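Local atomic coordinates of putative HMP/thiamine permease protein YkoE (PDB entry 5EDL), a protein that binds thiamine as the S component of an energy-coupling factor transporter and probably carries it, or other hydroxymethylpyrimidine compounds, across the membrane. Residues 46-51 with 120-125; 66-71 with 91-96; 83-88 with 126-131. All blocks are in the same frame, centred on the assembly; numbering follows the deposited sequence.

Three contacts around one bound thiamine differ in chemistry with their place in the fold, at least in the residues that touch across each. Interactions 1 and 2 are buried and lie side by side, their centres about 8 Å apart, and Ser121 of one meets the backbone of Gln93 of the other. Interaction 1 places an aromatic ring on a serine-lined helix, whereas interaction 2 joins two antiparallel helices through a carboxylate and an amide. Interaction 3, its centre about 12 Å from the centres of the other two, is only partly buried; there a tyrosine beside lipid packs on apolar groups. All three touch thiamine; interactions 1 and 3 share helix 111-132, and interactions 2 and 3 share helix 85-103.

Interaction 1. Residues 46-51 with 120-125; sequences IWFIVS and GSSVAS. With VIB (3-(4-amino-2-methyl-pyrimidin-5-ylmethyl)-5-(2-hydroxy-ethyl)-4-methyl-thiazol-3-ium), chain B; MPG ([(Z)-octadec-9-enyl] (2R)-2,3-bis(oxidanyl)propanoate), chain D.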
loop_
_atom_site.group_PDB
_atom_site.type_symbol
_atom_site.label_atom_id
_atom_site.label_comp_id
_atom_site.label_asym_id
_atom_site.label_seq_id
_atom_site.Cartn_x
_atom_site.Cartn_y
_atom_site.Cartn_z
ATOM N N ILE A 46 -3.131 5.177 3.650
ATOM C CA ILE A 46 -3.332 3.939 4.396
ATOM C C ILE A 46 -3.958 2.875 3.498
ATOM O O ILE A 46 -3.660 1.689 3.651
ATOM C CB ILE A 46 -4.233 4.126 5.644
ATOM C CG1 ILE A 46 -3.982 3.009 6.659
ATOM C CG2 ILE A 46 -5.697 4.129 5.259
ATOM C CD1 ILE A 46 -2.567 3.021 7.261
ATOM N N TRP A 47 -4.813 3.289 2.562
ATOM C CA TRP A 47 -5.475 2.315 1.684
ATOM C C TRP A 47 -4.540 1.710 0.637
ATOM O O TRP A 47 -4.965 0.831 -0.125
ATOM C CB TRP A 47 -6.701 2.941 0.985
ATOM C CG TRP A 47 -7.833 3.205 1.947
ATOM C CD1 TRP A 47 -8.495 2.289 2.720
ATOM C CD2 TRP A 47 -8.440 4.471 2.222
ATOM N NE1 TRP A 47 -9.471 2.914 3.469
ATOM C CE2 TRP A 47 -9.449 4.256 3.183
ATOM C CE3 TRP A 47 -8.223 5.774 1.745
ATOM C CZ2 TRP A 47 -10.244 5.294 3.676
ATOM C CZ3 TRP A 47 -9.003 6.801 2.243
ATOM C CH2 TRP A 47 -9.998 6.556 3.202
ATOM N N PHE A 48 -3.293 2.183 0.589
ATOM C CA PHE A 48 -2.285 1.601 -0.319
ATOM C C PHE A 48 -1.224 0.748 0.394
ATOM O O PHE A 48 -0.373 0.136 -0.262
ATOM C CB PHE A 48 -1.508 2.674 -1.095
ATOM C CG PHE A 48 -2.334 3.810 -1.615
ATOM C CD1 PHE A 48 -3.638 3.627 -2.042
ATOM C CD2 PHE A 48 -1.776 5.079 -1.690
ATOM C CE1 PHE A 48 -4.379 4.699 -2.529
ATOM C CE2 PHE A 48 -2.501 6.156 -2.173
ATOM C CZ PHE A 48 -3.813 5.969 -2.596
ATOM N N ILE A 49 -1.240 0.740 1.719
ATOM C CA ILE A 49 -0.098 0.209 2.466
ATOM C C ILE A 49 0.178 -1.273 2.158
ATOM O O ILE A 49 1.324 -1.688 2.131
ATOM C CB ILE A 49 -0.284 0.395 4.000
ATOM C CG1 ILE A 49 1.050 0.137 4.717
ATOM C CG2 ILE A 49 -1.389 -0.509 4.532
ATOM C CD1 ILE A 49 1.070 0.601 6.156
ATOM N N VAL A 50 -0.873 -2.044 1.878
ATOM C CA VAL A 50 -0.726 -3.460 1.562
ATOM C C VAL A 50 0.204 -3.664 0.362
ATOM O O VAL A 50 1.026 -4.569 0.366
ATOM C CB VAL A 50 -2.104 -4.117 1.287
ATOM C CG1 VAL A 50 -1.952 -5.441 0.569
ATOM C CG2 VAL A 50 -2.857 -4.298 2.584
ATOM N N SER A 51 0.094 -2.801 -0.642
ATOM C CA SER A 51 0.919 -2.934 -1.834
ATOM C C SER A 51 2.394 -2.807 -1.494
ATOM O O SER A 51 3.212 -3.564 -1.984
ATOM C CB SER A 51 0.541 -1.892 -2.885
ATOM O OG SER A 51 -0.674 -2.237 -3.515
ATOM N N GLY A 120 2.284 6.408 -6.758
ATOM C CA GLY A 120 1.690 5.805 -7.940
ATOM C C GLY A 120 0.234 5.455 -7.671
ATOM O O GLY A 120 -0.642 5.692 -8.504
ATOM N N SER A 121 -0.031 4.902 -6.493
ATOM C CA SER A 121 -1.402 4.589 -6.115
ATOM C C SER A 121 -2.210 5.880 -5.945
ATOM O O SER A 121 -3.371 5.930 -6.314
ATOM C CB SER A 121 -1.452 3.764 -4.823
ATOM O OG SER A 121 -0.892 2.474 -5.014
ATOM N N SER A 122 -1.579 6.902 -5.374
ATOM C CA SER A 122 -2.212 8.203 -5.208
ATOM C C SER A 122 -2.699 8.738 -6.561
ATOM O O SER A 122 -3.847 9.147 -6.700
ATOM C CB SER A 122 -1.246 9.199 -4.567
ATOM O OG SER A 122 -0.910 8.813 -3.250
ATOM N N VAL A 123 -1.818 8.723 -7.553
ATOM C CA VAL A 123 -2.155 9.216 -8.875
ATOM C C VAL A 123 -3.253 8.380 -9.545
ATOM O O VAL A 123 -4.218 8.933 -10.101
ATOM C CB VAL A 123 -0.910 9.253 -9.784
ATOM C CG1 VAL A 123 -1.305 9.552 -11.222
ATOM C CG2 VAL A 123 0.093 10.288 -9.276
ATOM N N ALA A 124 -3.110 7.057 -9.499
ATOM C CA ALA A 124 -4.078 6.162 -10.133
ATOM C C ALA A 124 -5.481 6.309 -9.515
ATOM O O ALA A 124 -6.484 6.324 -10.230
ATOM C CB ALA A 124 -3.612 4.719 -10.034
ATOM N N SER A 125 -5.540 6.398 -8.188
ATOM C CA SER A 125 -6.818 6.537 -7.519
ATOM C C SER A 125 -7.399 7.911 -7.821
ATOM O O SER A 125 -8.602 8.057 -7.883
ATOM C CB SER A 125 -6.698 6.317 -6.001
ATOM O OG SER A 125 -5.815 7.248 -5.407
HETATM C CM2 VIB B . -9.032 -0.634 -0.874
HETATM N N4A VIB B . -9.237 4.188 -1.685
HETATM C CM4 VIB B . -12.030 7.524 0.419
HETATM O O1 VIB B . -11.629 8.912 -3.165
HETATM C C7 VIB B . -12.972 8.650 -3.522
HETATM C C6 VIB B . -13.724 8.262 -2.272
HETATM C C2 VIB B . -12.784 4.440 -1.837
HETATM S S1 VIB B . -13.471 5.565 -2.682
HETATM C C5 VIB B . -13.252 6.873 -1.880
HETATM C C4 VIB B . -12.491 6.573 -0.692
HETATM N N3 VIB B . -12.203 5.030 -0.664
HETATM C C7A VIB B . -11.480 4.412 0.442
HETATM C C4A VIB B . -9.722 3.019 -0.983
HETATM N N3A VIB B . -9.201 1.815 -1.227
HETATM C C2A VIB B . -9.670 0.729 -0.554
HETATM N N1A VIB B . -10.662 0.873 0.382
HETATM C C6A VIB B . -11.201 2.092 0.645
HETATM C C5A VIB B . -10.712 3.171 -0.048
HETATM C C2 MPG D . -10.956 3.717 -14.648
HETATM C C3 MPG D . -9.785 4.506 -14.097
HETATM C C4 MPG D . -8.519 4.088 -14.814
HETATM C C5 MPG D . -7.280 4.651 -14.146
HETATM C C6 MPG D . -6.068 4.005 -14.786
HETATM C C7 MPG D . -4.789 4.720 -14.388
HETATM C C8 MPG D . -4.026 3.921 -13.347
HETATM C C9 MPG D . -2.896 3.134 -13.977
HETATM C C10 MPG D . -1.613 3.525 -13.809
HETATM C C11 MPG D . -1.279 4.756 -12.987
HETATM C C12 MPG D . -0.127 5.511 -13.619
HETATM C C13 MPG D . 0.728 6.137 -12.540
HETATM O O1 MPG D . -13.024 2.944 -13.707
HETATM C C1 MPG D . -12.222 4.088 -13.911
HETATM C CXD MPG D . -15.445 2.306 -13.240
HETATM O O2 MPG D . -15.350 0.968 -13.668
HETATM C C21 MPG D . -16.831 2.829 -13.560
HETATM O O3 MPG D . -17.772 2.280 -12.662
HETATM O O4 MPG D . -14.747 4.036 -14.700
HETATM C CX3 MPG D . -14.398 3.154 -13.939
HETATM O O HOH W 1 -2.303 0.187 -3.480
#
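The ring of Phe48 lies with one face against Ser121, whose CB stands over its centre in a CH-pi contact, 3.4 Å from the ring centroid and 14° off the ring normal. At the edge, near the ring plane, Ser122 OG is 3.3 Å from Phe48 CE2, while Ser125 OG approaches CZ obliquely. Trp47 serves the ligand instead: one indole face carries the thiamine pyrimidine and its methylene bridge, with C7A 3.3 Å above the plane, and the opposite face meets Ile46 CG2 toward the rim. Its chi1 (-70°, CG anti to the carbonyl carbon) sends the indole to that side and chi2 (-60°) turns its face to the vitamin; NE1 is bonded to Tyr21 O, and the rings of Tyr44 and Tyr21 meet the indole edge-to-face. An alanine here would remove the indole, and the pyrimidine would probably lose its flat support and be freer to tilt. The serine hydroxyls have polar partners despite their burial. Ser121 OG pairs with Gln93 O and also accepts a bond from a water, 3.1 Å away, that donates to Ser51 OG as well at 2.9 Å, bridging the two segments. Ser122 OG is bonded to Arg150 O, and Ser125 OG to Arg150 NH1. Ala124 CB rests against the lipid chain, 3.4 Å from MPG C8. The contact thus joins the start of helix 49-58 to the middle of helix 111-132, with helix 4-35 packed on Trp47, helix 85-103 touching both segments, and Ala158 of helix 140-170 against Phe48.

Interaction 2. Residues 66-71 with 91-96; sequences VSEIIA and IVQGLG. With VIB (3-(4-amino-2-methyl-pyrimidin-5-ylmethyl)-5-(2-hydroxy-ethyl)-4-methyl-thiazol-3-ium), chain B.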
loop_
_atom_site.group_PDB
_atom_site.type_symbol
_atom_site.label_atom_id
_atom_site.label_comp_id
_atom_site.label_asym_id
_atom_site.label_seq_id
_atom_site.Cartn_x
_atom_site.Cartn_y
_atom_site.Cartn_z
ATOM N N VAL A 66 -1.493 -7.750 -6.706
ATOM C CA VAL A 66 -2.354 -8.815 -6.220
ATOM C C VAL A 66 -2.716 -8.651 -4.750
ATOM O O VAL A 66 -3.862 -8.849 -4.373
ATOM C CB VAL A 66 -1.723 -10.204 -6.423
ATOM C CG1 VAL A 66 -2.662 -11.279 -5.879
ATOM C CG2 VAL A 66 -1.452 -10.447 -7.904
ATOM N N SER A 67 -1.756 -8.274 -3.922
ATOM C CA SER A 67 -2.050 -8.062 -2.508
ATOM C C SER A 67 -3.174 -7.017 -2.310
ATOM O O SER A 67 -4.052 -7.207 -1.481
ATOM C CB SER A 67 -0.787 -7.634 -1.764
ATOM O OG SER A 67 -0.328 -6.376 -2.228
ATOM N N GLU A 68 -3.136 -5.922 -3.070
ATOM C CA GLU A 68 -4.137 -4.862 -2.949
ATOM C C GLU A 68 -5.516 -5.345 -3.437
ATOM O O GLU A 68 -6.544 -4.988 -2.860
ATOM C CB GLU A 68 -3.684 -3.616 -3.732
ATOM C CG GLU A 68 -4.615 -2.378 -3.667
ATOM C CD GLU A 68 -4.583 -1.631 -2.328
ATOM O OE1 GLU A 68 -3.898 -2.078 -1.379
ATOM O OE2 GLU A 68 -5.269 -0.598 -2.217
ATOM N N ILE A 69 -5.532 -6.131 -4.510
ATOM C CA ILE A 69 -6.777 -6.716 -4.997
ATOM C C ILE A 69 -7.421 -7.587 -3.916
ATOM O O ILE A 69 -8.619 -7.447 -3.623
ATOM C CB ILE A 69 -6.557 -7.538 -6.280
ATOM C CG1 ILE A 69 -6.224 -6.604 -7.447
ATOM C CG2 ILE A 69 -7.801 -8.417 -6.605
ATOM C CD1 ILE A 69 -5.737 -7.324 -8.674
ATOM N N ILE A 70 -6.632 -8.469 -3.311
ATOM C CA ILE A 70 -7.156 -9.339 -2.260
ATOM C C ILE A 70 -7.667 -8.528 -1.057
ATOM O O ILE A 70 -8.748 -8.807 -0.526
ATOM C CB ILE A 70 -6.095 -10.346 -1.785
ATOM C CG1 ILE A 70 -5.728 -11.311 -2.924
ATOM C CG2 ILE A 70 -6.600 -11.110 -0.578
ATOM C CD1 ILE A 70 -4.443 -12.116 -2.661
ATOM N N ALA A 71 -6.888 -7.536 -0.629
ATOM C CA ALA A 71 -7.305 -6.674 0.467
ATOM C C ALA A 71 -8.640 -5.966 0.142
ATOM O O ALA A 71 -9.515 -5.881 0.990
ATOM C CB ALA A 71 -6.206 -5.636 0.793
ATOM N N ILE A 91 -8.036 -2.440 -7.557
ATOM C CA ILE A 91 -7.305 -2.834 -8.756
ATOM C C ILE A 91 -6.502 -1.634 -9.281
ATOM O O ILE A 91 -5.307 -1.751 -9.538
ATOM C CB ILE A 91 -8.250 -3.364 -9.859
ATOM C CG1 ILE A 91 -8.887 -4.703 -9.432
ATOM C CG2 ILE A 91 -7.511 -3.493 -11.199
ATOM C CD1 ILE A 91 -10.082 -5.116 -10.292
ATOM N N VAL A 92 -7.150 -0.477 -9.394
ATOM C CA VAL A 92 -6.478 0.725 -9.900
ATOM C C VAL A 92 -5.275 1.112 -9.022
ATOM O O VAL A 92 -4.191 1.376 -9.522
ATOM C CB VAL A 92 -7.475 1.919 -10.002
ATOM C CG1 VAL A 92 -6.741 3.232 -10.243
ATOM C CG2 VAL A 92 -8.495 1.666 -11.109
ATOM N N GLN A 93 -5.472 1.128 -7.711
ATOM C CA GLN A 93 -4.393 1.446 -6.785
ATOM C C GLN A 93 -3.251 0.429 -6.879
ATOM O O GLN A 93 -2.098 0.825 -6.868
ATOM C CB GLN A 93 -4.937 1.548 -5.352
ATOM C CG GLN A 93 -5.807 2.809 -5.198
ATOM C CD GLN A 93 -6.768 2.805 -4.013
ATOM O OE1 GLN A 93 -7.514 3.773 -3.818
ATOM N NE2 GLN A 93 -6.775 1.732 -3.243
ATOM N N GLY A 94 -3.580 -0.853 -7.008
ATOM C CA GLY A 94 -2.574 -1.898 -7.141
ATOM C C GLY A 94 -1.728 -1.747 -8.407
ATOM O O GLY A 94 -0.517 -1.983 -8.384
ATOM N N LEU A 95 -2.369 -1.349 -9.505
ATOM C CA LEU A 95 -1.687 -1.110 -10.779
ATOM C C LEU A 95 -0.766 0.092 -10.692
ATOM O O LEU A 95 0.338 0.085 -11.252
ATOM C CB LEU A 95 -2.703 -0.884 -11.909
ATOM C CG LEU A 95 -3.557 -2.096 -12.311
ATOM C CD1 LEU A 95 -4.703 -1.658 -13.229
ATOM C CD2 LEU A 95 -2.717 -3.186 -12.986
ATOM N N GLY A 96 -1.240 1.136 -10.011
ATOM C CA GLY A 96 -0.435 2.327 -9.778
ATOM C C GLY A 96 0.847 2.053 -8.998
ATOM O O GLY A 96 1.923 2.571 -9.339
HETATM C CM2 VIB B . -9.032 -0.634 -0.874
HETATM N N4A VIB B . -9.237 4.188 -1.685
HETATM C CM4 VIB B . -12.030 7.524 0.419
HETATM O O1 VIB B . -11.629 8.912 -3.165
HETATM C C7 VIB B . -12.972 8.650 -3.522
HETATM C C6 VIB B . -13.724 8.262 -2.272
HETATM C C2 VIB B . -12.784 4.440 -1.837
HETATM S S1 VIB B . -13.471 5.565 -2.682
HETATM C C5 VIB B . -13.252 6.873 -1.880
HETATM C C4 VIB B . -12.491 6.573 -0.692
HETATM N N3 VIB B . -12.203 5.030 -0.664
HETATM C C7A VIB B . -11.480 4.412 0.442
HETATM C C4A VIB B . -9.722 3.019 -0.983
HETATM N N3A VIB B . -9.201 1.815 -1.227
HETATM C C2A VIB B . -9.670 0.729 -0.554
HETATM N N1A VIB B . -10.662 0.873 0.382
HETATM C C6A VIB B . -11.201 2.092 0.645
HETATM C C5A VIB B . -10.712 3.171 -0.048
#
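The thiamine pocket of this S component is built partly on an antiparallel helix pair, 63-77 with 85-103, the axes of whose short segments approach to 8.0 Å at 163°. Glu68 and Gln93 reach from the two helices into the pocket. Gln93 NE2 donates to Glu68 OE2 at 3.0 Å, meeting the oxygen nearly along its C-O axis; the acceptor lies close to the amide plane, but the N-H points off line, at 133°. The same amide grips the aminopyrimidine with both ends: OE1 accepts from the thiamine amino nitrogen N4A at 2.8 Å, and NE2 donates to ring nitrogen N3A at 3.2 Å. Behind these groups Gly94 leaves room for Glu68, since a CB there would sit tightly against Glu68 CB; Glu68 CG, anti to the backbone N (chi1 -178°), passes 3.8 Å from Gly94 N. Farther along, Ile69 CG1 and Ile91 CG1 touch at 3.8 Å and make the apolar part of the interface. Glu68, its OE1 bonded to Tyr21 OH, backs Gln93 from the second shell while OE2 also comes within 4.0 Å of the thiamine methyl CM2. Together with the ligand's own bonds, it is likely to favour the amide orientation in which NE2 donates and OE1 accepts.

Interaction 3. Residues 83-88 with 126-131; sequences GPMVIV and FIYDLF. With VIB (3-(4-amino-2-methyl-pyrimidin-5-ylmethyl)-5-(2-hydroxy-ethyl)-4-methyl-thiazol-3-ium), chain B; MPG ([(Z)-octadec-9-enyl] (2R)-2,3-bis(oxidanyl)propanoate), chain D.
Val88 and Tyr128 mark the closest backbone approach, with CA atoms 8.8 Å apart, wide enough that a long side chain has to span the distance. One segment enters its helix from a turn in which Val86 N bonds to Gly83 O at 3.2 Å, and the positive phi of Gly83 (63°) suits a glycine; the other is helical throughout. Tyr128 does the spanning. Its ring leaves the helix with CG anti to the backbone N (chi1 171°), which carries the hydroxyl across to the first turn of the opposing helix, where OH lies 3.6 Å from Met85 CB and 3.4 Å from Met85 O. Val88 crosses the tyrosine at about a right angle, its CG1 3.7 Å from Tyr128 CE2. The lipid adds to this packing: MPG C1, next to the ester oxygen, comes obliquely to the tyrosine ring, 3.9 Å from CD2, and Ile127 CG2 lies against the lipid's hydrocarbon chain. Asp129 and Val86 face the vitamin instead. Asp129 OD2 accepts a hydrogen bond of 2.7 Å from the thiamine hydroxyl O1, and Val86 CG2 packs 3.3 Å from the pyrimidine nitrogen N1A. A salt bridge from OD2 to Arg150 NH2 and a hydrogen bond between OD1 and Ser133 OG share the buried carboxylate further. Beside the thiamine site, the contact joins the beginning of helix 85-103 to the last part of helix 111-132, with helix 63-77 touching Val86 and helix 140-170 packing on Phe126.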
loop_
_atom_site.group_PDB
_atom_site.type_symbol
_atom_site.label_atom_id
_atom_site.label_comp_id
_atom_site.label_asym_id
_atom_site.label_seq_id
_atom_site.Cartn_x
_atom_site.Cartn_y
_atom_site.Cartn_z
ATOM N N GLY A 83 -19.887 -1.143 -1.760
ATOM C CA GLY A 83 -19.914 -2.407 -2.472
ATOM C C GLY A 83 -18.690 -2.672 -3.336
ATOM O O GLY A 83 -17.573 -2.265 -2.994
ATOM N N PRO A 84 -18.899 -3.340 -4.484
ATOM C CA PRO A 84 -17.817 -3.803 -5.361
ATOM C C PRO A 84 -16.982 -2.708 -6.028
ATOM O O PRO A 84 -15.891 -3.042 -6.522
ATOM C CB PRO A 84 -18.549 -4.624 -6.427
ATOM C CG PRO A 84 -19.952 -4.087 -6.433
ATOM C CD PRO A 84 -20.235 -3.671 -5.017
ATOM N N MET A 85 -17.431 -1.457 -6.045
ATOM C CA MET A 85 -16.596 -0.419 -6.657
ATOM C C MET A 85 -15.278 -0.246 -5.866
ATOM O O MET A 85 -14.284 0.233 -6.411
ATOM C CB MET A 85 -17.352 0.921 -6.797
ATOM C CG MET A 85 -18.009 1.494 -5.547
ATOM S SD MET A 85 -19.091 2.938 -5.882
ATOM C CE MET A 85 -20.382 2.207 -6.882
ATOM N N VAL A 86 -15.244 -0.679 -4.607
ATOM C CA VAL A 86 -13.998 -0.605 -3.855
ATOM C C VAL A 86 -12.980 -1.606 -4.441
ATOM O O VAL A 86 -11.779 -1.390 -4.363
ATOM C CB VAL A 86 -14.195 -0.874 -2.342
ATOM C CG1 VAL A 86 -14.432 -2.368 -2.068
ATOM C CG2 VAL A 86 -12.964 -0.377 -1.559
ATOM N N ILE A 87 -13.467 -2.689 -5.042
ATOM C CA ILE A 87 -12.576 -3.650 -5.685
ATOM C C ILE A 87 -11.953 -3.025 -6.942
ATOM O O ILE A 87 -10.792 -3.272 -7.249
ATOM C CB ILE A 87 -13.296 -4.965 -6.042
ATOM C CG1 ILE A 87 -13.745 -5.676 -4.755
ATOM C CG2 ILE A 87 -12.378 -5.865 -6.876
ATOM C CD1 ILE A 87 -14.682 -6.849 -4.964
ATOM N N VAL A 88 -12.721 -2.190 -7.640
ATOM C CA VAL A 88 -12.197 -1.469 -8.792
ATOM C C VAL A 88 -11.104 -0.482 -8.374
ATOM O O VAL A 88 -10.023 -0.450 -8.968
ATOM C CB VAL A 88 -13.291 -0.691 -9.548
ATOM C CG1 VAL A 88 -12.699 -0.065 -10.813
ATOM C CG2 VAL A 88 -14.490 -1.596 -9.886
ATOM N N PHE A 126 -6.550 8.916 -8.018
ATOM C CA PHE A 126 -7.073 10.252 -8.321
ATOM C C PHE A 126 -7.728 10.248 -9.713
ATOM O O PHE A 126 -8.797 10.821 -9.915
ATOM C CB PHE A 126 -5.968 11.311 -8.228
ATOM C CG PHE A 126 -6.462 12.657 -7.785
ATOM C CD1 PHE A 126 -6.570 12.963 -6.435
ATOM C CD2 PHE A 126 -6.844 13.610 -8.714
ATOM C CE1 PHE A 126 -7.026 14.196 -6.023
ATOM C CE2 PHE A 126 -7.311 14.855 -8.302
ATOM C CZ PHE A 126 -7.398 15.149 -6.956
ATOM N N ILE A 127 -7.097 9.561 -10.658
ATOM C CA ILE A 127 -7.692 9.382 -11.976
ATOM C C ILE A 127 -9.055 8.705 -11.857
ATOM O O ILE A 127 -10.042 9.182 -12.436
ATOM C CB ILE A 127 -6.790 8.541 -12.890
ATOM C CG1 ILE A 127 -5.501 9.311 -13.200
ATOM C CG2 ILE A 127 -7.554 8.147 -14.152
ATOM C CD1 ILE A 127 -4.480 8.508 -13.995
ATOM N N TYR A 128 -9.099 7.610 -11.095
ATOM C CA TYR A 128 -10.342 6.889 -10.843
ATOM C C TYR A 128 -11.437 7.834 -10.318
ATOM O O TYR A 128 -12.571 7.814 -10.799
ATOM C CB TYR A 128 -10.110 5.748 -9.843
ATOM C CG TYR A 128 -11.378 5.078 -9.349
ATOM C CD1 TYR A 128 -12.060 5.565 -8.238
ATOM C CD2 TYR A 128 -11.891 3.965 -9.990
ATOM C CE1 TYR A 128 -13.230 4.956 -7.780
ATOM C CE2 TYR A 128 -13.056 3.342 -9.538
ATOM C CZ TYR A 128 -13.720 3.846 -8.431
ATOM O OH TYR A 128 -14.875 3.241 -7.980
ATOM N N ASP A 129 -11.081 8.663 -9.340
ATOM C CA ASP A 129 -12.055 9.559 -8.723
ATOM C C ASP A 129 -12.610 10.617 -9.677
ATOM O O ASP A 129 -13.771 11.019 -9.561
ATOM C CB ASP A 129 -11.435 10.240 -7.502
ATOM C CG ASP A 129 -11.272 9.286 -6.327
ATOM O OD1 ASP A 129 -12.003 8.264 -6.262
ATOM O OD2 ASP A 129 -10.423 9.575 -5.468
ATOM N N LEU A 130 -11.780 11.078 -10.607
ATOM C CA LEU A 130 -12.239 12.022 -11.626
ATOM C C LEU A 130 -13.284 11.379 -12.549
ATOM O O LEU A 130 -14.141 12.060 -13.084
ATOM C CB LEU A 130 -11.054 12.553 -12.440
ATOM C CG LEU A 130 -10.161 13.555 -11.701
ATOM C CD1 LEU A 130 -8.812 13.713 -12.400
ATOM C CD2 LEU A 130 -10.887 14.917 -11.566
ATOM N N PHE A 131 -13.205 10.064 -12.728
ATOM C CA PHE A 131 -14.205 9.351 -13.516
ATOM C C PHE A 131 -15.467 9.036 -12.722
ATOM O O PHE A 131 -16.580 9.164 -13.233
ATOM C CB PHE A 131 -13.629 8.043 -14.067
ATOM C CG PHE A 131 -12.771 8.230 -15.278
ATOM C CD1 PHE A 131 -13.348 8.411 -16.528
ATOM C CD2 PHE A 131 -11.392 8.238 -15.171
ATOM C CE1 PHE A 131 -12.557 8.593 -17.650
ATOM C CE2 PHE A 131 -10.594 8.416 -16.290
ATOM C CZ PHE A 131 -11.173 8.598 -17.526
HETATM C CM2 VIB B . -9.032 -0.634 -0.874
HETATM N N4A VIB B . -9.237 4.188 -1.685
HETATM C CM4 VIB B . -12.030 7.524 0.419
HETATM O O1 VIB B . -11.629 8.912 -3.165
HETATM C C7 VIB B . -12.972 8.650 -3.522
HETATM C C6 VIB B . -13.724 8.262 -2.272
HETATM C C2 VIB B . -12.784 4.440 -1.837
HETATM S S1 VIB B . -13.471 5.565 -2.682
HETATM C C5 VIB B . -13.252 6.873 -1.880
HETATM C C4 VIB B . -12.491 6.573 -0.692
HETATM N N3 VIB B . -12.203 5.030 -0.664
HETATM C C7A VIB B . -11.480 4.412 0.442
HETATM C C4A VIB B . -9.722 3.019 -0.983
HETATM N N3A VIB B . -9.201 1.815 -1.227
HETATM C C2A VIB B . -9.670 0.729 -0.554
HETATM N N1A VIB B . -10.662 0.873 0.382
HETATM C C6A VIB B . -11.201 2.092 0.645
HETATM C C5A VIB B . -10.712 3.171 -0.048
HETATM C C2 MPG D . -10.956 3.717 -14.648
HETATM C C3 MPG D . -9.785 4.506 -14.097
HETATM C C4 MPG D . -8.519 4.088 -14.814
HETATM C C5 MPG D . -7.280 4.651 -14.146
HETATM C C6 MPG D . -6.068 4.005 -14.786
HETATM C C7 MPG D . -4.789 4.720 -14.388
HETATM C C8 MPG D . -4.026 3.921 -13.347
HETATM C C9 MPG D . -2.896 3.134 -13.977
HETATM C C10 MPG D . -1.613 3.525 -13.809
HETATM C C11 MPG D . -1.279 4.756 -12.987
HETATM C C12 MPG D . -0.127 5.511 -13.619
HETATM C C13 MPG D . 0.728 6.137 -12.540
HETATM O O1 MPG D . -13.024 2.944 -13.707
HETATM C C1 MPG D . -12.222 4.088 -13.911
HETATM C CXD MPG D . -15.445 2.306 -13.240
HETATM O O2 MPG D . -15.350 0.968 -13.668
HETATM C C21 MPG D . -16.831 2.829 -13.560
HETATM O O3 MPG D . -17.772 2.280 -12.662
HETATM O O4 MPG D . -14.747 4.036 -14.700
HETATM C CX3 MPG D . -14.398 3.154 -13.939
#